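Local structure of RsfP (4GLJ) at residues A215-F223 / N241-V252. The protein probably catalyses the phosphate-dependent cleavage of methylthioadenosine, and binds the dye rhodamine B. Numbering follows the deposited sequence. Where two conformers were deposited one is given.
Sequences ATLALVTDF and NLMKNADNAQQV. With RHB (N-[9-(2-carboxyphenyl)-6-(diethylamino)-3H-xanthen-3-ylidene]-N-ethylethanaminium), chain C; RHB (N-[9-(2-carboxyphenyl)-6-(diethylamino)-3H-xanthen-3-ylidene]-N-ethylethanaminium), chain B.
Asn245 lies against Leu219 and reaches from the helix to the strand. Its CB is 4.0 Å from both CB and CD1 of that leucine, and CG keeps contact with Leu219 CB. With CG anti to the carbonyl carbon (chi1 -87°), the amide reaches the strand, where ND2 donates to Val220 O at 2.9 Å. This donor sits above the carbonyl plane, 59° out of it, while the same ND2 also lies 3.6 Å from the methyl CG2 of Thr221 in the conformer given. One helical turn earlier, Asn241 ND2 gives a second bond, to Thr221 O (3.1 Å), with the acceptor in the plane of the amide. Were Asn241 replaced by an alanine, Thr221 O would probably lose this donor and the end of the strand be less firmly tied to the helix. Beyond the two amides the contact turns apolar: Leu219 CD1 packs on Ala249 CB at 3.8 Å, and Leu217 CD2 on Val252 CG1. Near the dyes, in that same conformer, Thr221 CG2 meets Leu242 CD1, whereas Thr221 OG1 is hydrogen-bonded to Val99 O and also touches ring carbon C3 of the chain C rhodamine B. Leu242 CD2 touches both dyes. Strand and helix run nearly antiparallel, their axes 8.4 Å apart, an arrangement typical of a helix packed along the central sheet of the alpha/beta phosphorylase fold, here with its start beside the rhodamine B pocket.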
loop_
_atom_site.group_PDB
_atom_site.type_symbol
_atom_site.label_atom_id
_atom_site.label_comp_id
_atom_site.label_asym_id
_atom_site.label_seq_id
_atom_site.Cartn_x
_atom_site.Cartn_y
_atom_site.Cartn_z
ATOM N N ALA A 215 8.455 2.610 -22.429
ATOM C CA ALA A 215 9.279 1.460 -22.015
ATOM C C ALA A 215 10.484 1.927 -21.199
ATOM O O ALA A 215 10.806 3.126 -21.151
ATOM C CB ALA A 215 9.692 0.552 -23.191
ATOM N N THR A 216 11.179 0.979 -20.572
ATOM C CA THR A 216 12.194 1.365 -19.555
ATOM C C THR A 216 13.552 0.785 -19.977
ATOM O O THR A 216 13.632 -0.363 -20.370
ATOM C CB THR A 216 11.794 0.799 -18.173
ATOM O OG1 THR A 216 10.590 1.509 -17.736
ATOM C CG2 THR A 216 12.905 1.077 -17.125
ATOM N N LEU A 217 14.560 1.630 -19.936
ATOM C CA LEU A 217 15.940 1.161 -19.979
ATOM C C LEU A 217 16.501 1.230 -18.507
ATOM O O LEU A 217 16.751 2.317 -17.982
ATOM C CB LEU A 217 16.757 2.083 -20.908
ATOM C CG LEU A 217 18.279 1.839 -20.981
ATOM C CD1 LEU A 217 18.509 0.464 -21.585
ATOM C CD2 LEU A 217 18.976 2.905 -21.825
ATOM N N ALA A 218 16.630 0.065 -17.855
ATOM C CA ALA A 218 17.060 0.011 -16.444
ATOM C C ALA A 218 18.576 -0.186 -16.384
ATOM O O ALA A 218 19.132 -1.002 -17.128
ATOM C CB ALA A 218 16.320 -1.093 -15.721
ATOM N N LEU A 219 19.207 0.550 -15.497
ATOM C CA LEU A 219 20.638 0.520 -15.316
ATOM C C LEU A 219 20.912 -0.081 -13.931
ATOM O O LEU A 219 20.551 0.482 -12.920
ATOM C CB LEU A 219 21.176 1.960 -15.329
ATOM C CG LEU A 219 20.632 2.877 -16.443
ATOM C CD1 LEU A 219 21.323 4.239 -16.364
ATOM C CD2 LEU A 219 20.877 2.217 -17.794
ATOM N N VAL A 220 21.524 -1.239 -13.931
ATOM C CA VAL A 220 21.834 -1.944 -12.706
ATOM C C VAL A 220 22.964 -1.276 -11.971
ATOM O O VAL A 220 24.128 -1.174 -12.438
ATOM C CB VAL A 220 22.113 -3.459 -12.956
ATOM C CG1 VAL A 220 22.364 -4.110 -11.608
ATOM C CG2 VAL A 220 20.930 -4.129 -13.720
ATOM N N THR A 221 22.643 -0.794 -10.785
ATOM C CA THR A 221 23.643 -0.052 -10.038
ATOM C C THR A 221 24.216 -0.868 -8.898
ATOM O O THR A 221 25.299 -0.548 -8.359
ATOM C CB THR A 221 23.149 1.294 -9.504
ATOM O OG1 THR A 221 21.894 1.102 -8.842
ATOM C CG2 THR A 221 22.997 2.301 -10.646
ATOM N N ASP A 222 23.553 -1.942 -8.540
ATOM C CA ASP A 222 24.141 -2.829 -7.543
ATOM C C ASP A 222 23.130 -3.947 -7.247
ATOM O O ASP A 222 22.045 -3.958 -7.783
ATOM C CB ASP A 222 24.589 -2.062 -6.258
ATOM C CG ASP A 222 25.674 -2.829 -5.428
ATOM O OD1 ASP A 222 26.004 -3.999 -5.776
ATOM O OD2 ASP A 222 26.186 -2.276 -4.405
ATOM N N PHE A 223 23.560 -4.935 -6.489
ATOM C CA PHE A 223 22.629 -5.913 -5.998
ATOM C C PHE A 223 21.840 -5.072 -5.009
ATOM O O PHE A 223 22.356 -4.077 -4.457
ATOM C CB PHE A 223 23.358 -7.191 -5.550
ATOM C CG PHE A 223 24.024 -7.942 -6.693
ATOM C CD1 PHE A 223 25.443 -7.950 -6.829
ATOM C CD2 PHE A 223 23.235 -8.642 -7.664
ATOM C CE1 PHE A 223 26.044 -8.636 -7.891
ATOM C CE2 PHE A 223 23.837 -9.326 -8.715
ATOM C CZ PHE A 223 25.234 -9.336 -8.827
ATOM N N ASN A 241 29.926 3.875 -10.514
ATOM C CA ASN A 241 29.222 2.982 -11.437
ATOM C C ASN A 241 27.842 3.555 -11.885
ATOM O O ASN A 241 27.409 3.361 -13.035
ATOM C CB ASN A 241 29.298 1.492 -10.968
ATOM C CG ASN A 241 28.022 0.967 -10.322
ATOM O OD1 ASN A 241 26.905 1.286 -10.746
ATOM N ND2 ASN A 241 28.189 0.092 -9.320
ATOM N N LEU A 242 27.187 4.315 -11.009
ATOM C CA LEU A 242 26.012 5.118 -11.413
ATOM C C LEU A 242 26.418 6.172 -12.511
ATOM O O LEU A 242 25.676 6.484 -13.431
ATOM C CB LEU A 242 25.416 5.760 -10.142
ATOM C CG LEU A 242 24.192 6.680 -10.051
ATOM C CD1 LEU A 242 22.926 5.978 -10.488
ATOM C CD2 LEU A 242 24.040 7.158 -8.605
ATOM N N MET A 243 27.642 6.684 -12.425
ATOM C CA MET A 243 28.072 7.649 -13.420
ATOM C C MET A 243 28.483 6.945 -14.705
ATOM O O MET A 243 28.206 7.447 -15.781
ATOM C CB MET A 243 29.129 8.605 -12.869
ATOM C CG MET A 243 28.523 9.965 -12.529
ATOM S SD MET A 243 29.219 10.789 -11.075
ATOM C CE MET A 243 28.374 12.390 -11.054
ATOM N N LYS A 244 29.082 5.764 -14.595
ATOM C CA LYS A 244 29.410 5.011 -15.790
ATOM C C LYS A 244 28.155 4.504 -16.526
ATOM O O LYS A 244 28.044 4.608 -17.753
ATOM C CB LYS A 244 30.389 3.867 -15.511
ATOM C CG LYS A 244 30.700 3.136 -16.828
ATOM C CD LYS A 244 31.710 1.999 -16.714
ATOM C CE LYS A 244 33.145 2.498 -16.730
ATOM N NZ LYS A 244 34.068 1.406 -16.299
ATOM N N ASN A 245 27.193 3.982 -15.767
ATOM C CA ASN A 245 25.887 3.581 -16.294
ATOM C C ASN A 245 25.228 4.692 -17.066
ATOM O O ASN A 245 24.826 4.484 -18.207
ATOM C CB ASN A 245 24.944 3.189 -15.156
ATOM C CG ASN A 245 25.086 1.752 -14.772
ATOM O OD1 ASN A 245 25.274 0.912 -15.638
ATOM N ND2 ASN A 245 24.957 1.451 -13.493
ATOM N N ALA A 246 25.130 5.875 -16.437
ATOM C CA ALA A 246 24.571 7.055 -17.074
ATOM C C ALA A 246 25.261 7.390 -18.440
ATOM O O ALA A 246 24.585 7.648 -19.455
ATOM C CB ALA A 246 24.637 8.250 -16.117
ATOM N N ASP A 247 26.587 7.397 -18.480
ATOM C CA ASP A 247 27.217 7.620 -19.792
ATOM C C ASP A 247 26.987 6.516 -20.868
ATOM O O ASP A 247 26.767 6.816 -22.052
ATOM C CB ASP A 247 28.698 7.861 -19.665
ATOM C CG ASP A 247 29.331 8.076 -21.034
ATOM O OD1 ASP A 247 28.832 8.964 -21.802
ATOM O OD2 ASP A 247 30.276 7.313 -21.353
ATOM N N ASN A 248 27.018 5.242 -20.468
ATOM C CA ASN A 248 26.565 4.146 -21.339
ATOM C C ASN A 248 25.113 4.355 -21.801
ATOM O O ASN A 248 24.791 4.221 -22.987
ATOM C CB ASN A 248 26.738 2.795 -20.629
ATOM C CG ASN A 248 28.186 2.367 -20.536
ATOM O OD1 ASN A 248 29.021 2.815 -21.336
ATOM N ND2 ASN A 248 28.510 1.487 -19.556
ATOM N N ALA A 249 24.242 4.746 -20.870
ATOM C CA ALA A 249 22.838 5.014 -21.195
ATOM C C ALA A 249 22.697 6.062 -22.292
ATOM O O ALA A 249 21.938 5.844 -23.217
ATOM C CB ALA A 249 22.016 5.389 -19.959
ATOM N N GLN A 250 23.464 7.159 -22.233
ATOM C CA GLN A 250 23.431 8.160 -23.295
ATOM C C GLN A 250 23.692 7.584 -24.699
ATOM O O GLN A 250 23.004 7.985 -25.663
ATOM C CB GLN A 250 24.449 9.301 -23.050
ATOM C CG GLN A 250 24.264 10.042 -21.731
ATOM C CD GLN A 250 23.095 11.031 -21.730
ATOM O OE1 GLN A 250 22.407 11.226 -22.755
ATOM N NE2 GLN A 250 22.866 11.671 -20.577
ATOM N N GLN A 251 24.662 6.666 -24.810
ATOM C CA GLN A 251 24.935 6.015 -26.123
ATOM C C GLN A 251 23.761 5.173 -26.591
ATOM O O GLN A 251 23.345 5.223 -27.774
ATOM C CB GLN A 251 26.231 5.175 -26.105
ATOM C CG GLN A 251 27.445 5.908 -25.591
ATOM C CD GLN A 251 27.592 7.269 -26.246
ATOM O OE1 GLN A 251 27.424 7.409 -27.479
ATOM N NE2 GLN A 251 27.905 8.290 -25.430
ATOM N N VAL A 252 23.134 4.490 -25.622
ATOM C CA VAL A 252 21.996 3.675 -25.948
ATOM C C VAL A 252 20.813 4.517 -26.424
ATOM O O VAL A 252 20.182 4.165 -27.427
ATOM C CB VAL A 252 21.588 2.737 -24.764
ATOM C CG1 VAL A 252 20.376 1.893 -25.193
ATOM C CG2 VAL A 252 22.799 1.841 -24.344
HETATM O O2 RHB C . 23.834 -0.279 -4.795
HETATM C C26 RHB C . 24.634 0.680 -4.899
HETATM C C19 RHB C . 24.011 2.026 -5.152
HETATM C C14 RHB C . 22.659 2.155 -4.963
HETATM C C15 RHB C . 22.042 3.381 -5.183
HETATM C C16 RHB C . 22.763 4.482 -5.631
HETATM C C17 RHB C . 24.130 4.354 -5.843
HETATM C C18 RHB C . 24.738 3.125 -5.607
HETATM C C9 RHB C . 21.852 1.024 -4.446
HETATM C C8 RHB C . 22.392 0.156 -3.378
HETATM C C13 RHB C . 23.681 0.406 -2.928
HETATM C C12 RHB C . 24.237 -0.399 -1.949
HETATM C C11 RHB C . 23.511 -1.450 -1.400
HETATM N N1 RHB C . 24.172 -2.211 -0.395
HETATM C C35 RHB C . 24.603 -1.338 0.718
HETATM C C36 RHB C . 26.097 -1.079 0.689
HETATM C C22 RHB C . 23.352 -3.315 0.150
HETATM C C23 RHB C . 23.507 -3.405 1.659
HETATM C C10 RHB C . 22.200 -1.701 -1.859
HETATM C C7 RHB C . 21.615 -0.887 -2.859
HETATM O O1 RHB C . 20.317 -1.108 -3.354
HETATM C C1 RHB C . 19.745 -0.305 -4.351
HETATM C C2 RHB C . 20.474 0.763 -4.913
HETATM C C6 RHB C . 18.442 -0.518 -4.834
HETATM C C5 RHB C . 17.962 0.343 -5.841
HETATM C C4 RHB C . 18.696 1.379 -6.388
HETATM C C3 RHB C . 19.968 1.593 -5.912
HETATM N N2 RHB C . 16.667 0.229 -6.304
HETATM C C24 RHB C . 15.992 -0.176 -5.089
HETATM C C25 RHB C . 14.795 0.719 -4.948
HETATM C C33 RHB C . 16.170 1.598 -6.468
HETATM C C34 RHB C . 16.883 2.317 -7.603
HETATM O O3 RHB C . 25.884 0.513 -4.829
HETATM O O2 RHB B . 23.878 9.997 -3.164
HETATM C C26 RHB B . 24.278 9.161 -2.332
HETATM C C19 RHB B . 23.697 7.786 -2.289
HETATM C C14 RHB B . 22.838 7.219 -3.229
HETATM C C15 RHB B . 22.418 5.911 -3.025
HETATM C C16 RHB B . 22.810 5.164 -1.933
HETATM C C17 RHB B . 23.647 5.729 -1.004
HETATM C C18 RHB B . 24.087 7.030 -1.201
HETATM C C9 RHB B . 22.291 7.837 -4.478
HETATM C C8 RHB B . 21.043 7.226 -5.028
HETATM C C13 RHB B . 20.414 6.155 -4.411
HETATM C C12 RHB B . 19.245 5.585 -4.922
HETATM C C11 RHB B . 18.664 6.106 -6.056
HETATM N N1 RHB B . 17.515 5.521 -6.634
HETATM C C35 RHB B . 17.791 4.075 -6.527
HETATM C C36 RHB B . 19.243 3.885 -6.933
HETATM C C22 RHB B . 16.151 5.879 -6.149
HETATM C C23 RHB B . 15.605 7.077 -6.942
HETATM C C10 RHB B . 19.323 7.156 -6.681
HETATM C C7 RHB B . 20.484 7.726 -6.172
HETATM O O1 RHB B . 21.071 8.783 -6.819
HETATM C C1 RHB B . 22.220 9.396 -6.396
HETATM C C2 RHB B . 22.879 8.981 -5.247
HETATM C C6 RHB B . 22.705 10.457 -7.145
HETATM C C5 RHB B . 23.854 11.126 -6.768
HETATM C C4 RHB B . 24.527 10.726 -5.621
HETATM C C3 RHB B . 24.042 9.655 -4.863
HETATM N N2 RHB B . 24.317 12.185 -7.571
HETATM C C24 RHB B . 23.396 13.339 -7.559
HETATM C C25 RHB B . 23.576 14.113 -8.851
HETATM C C33 RHB B . 25.686 12.576 -7.177
HETATM C C34 RHB B . 26.375 13.206 -8.372
HETATM O O3 RHB B . 25.198 9.422 -1.532
#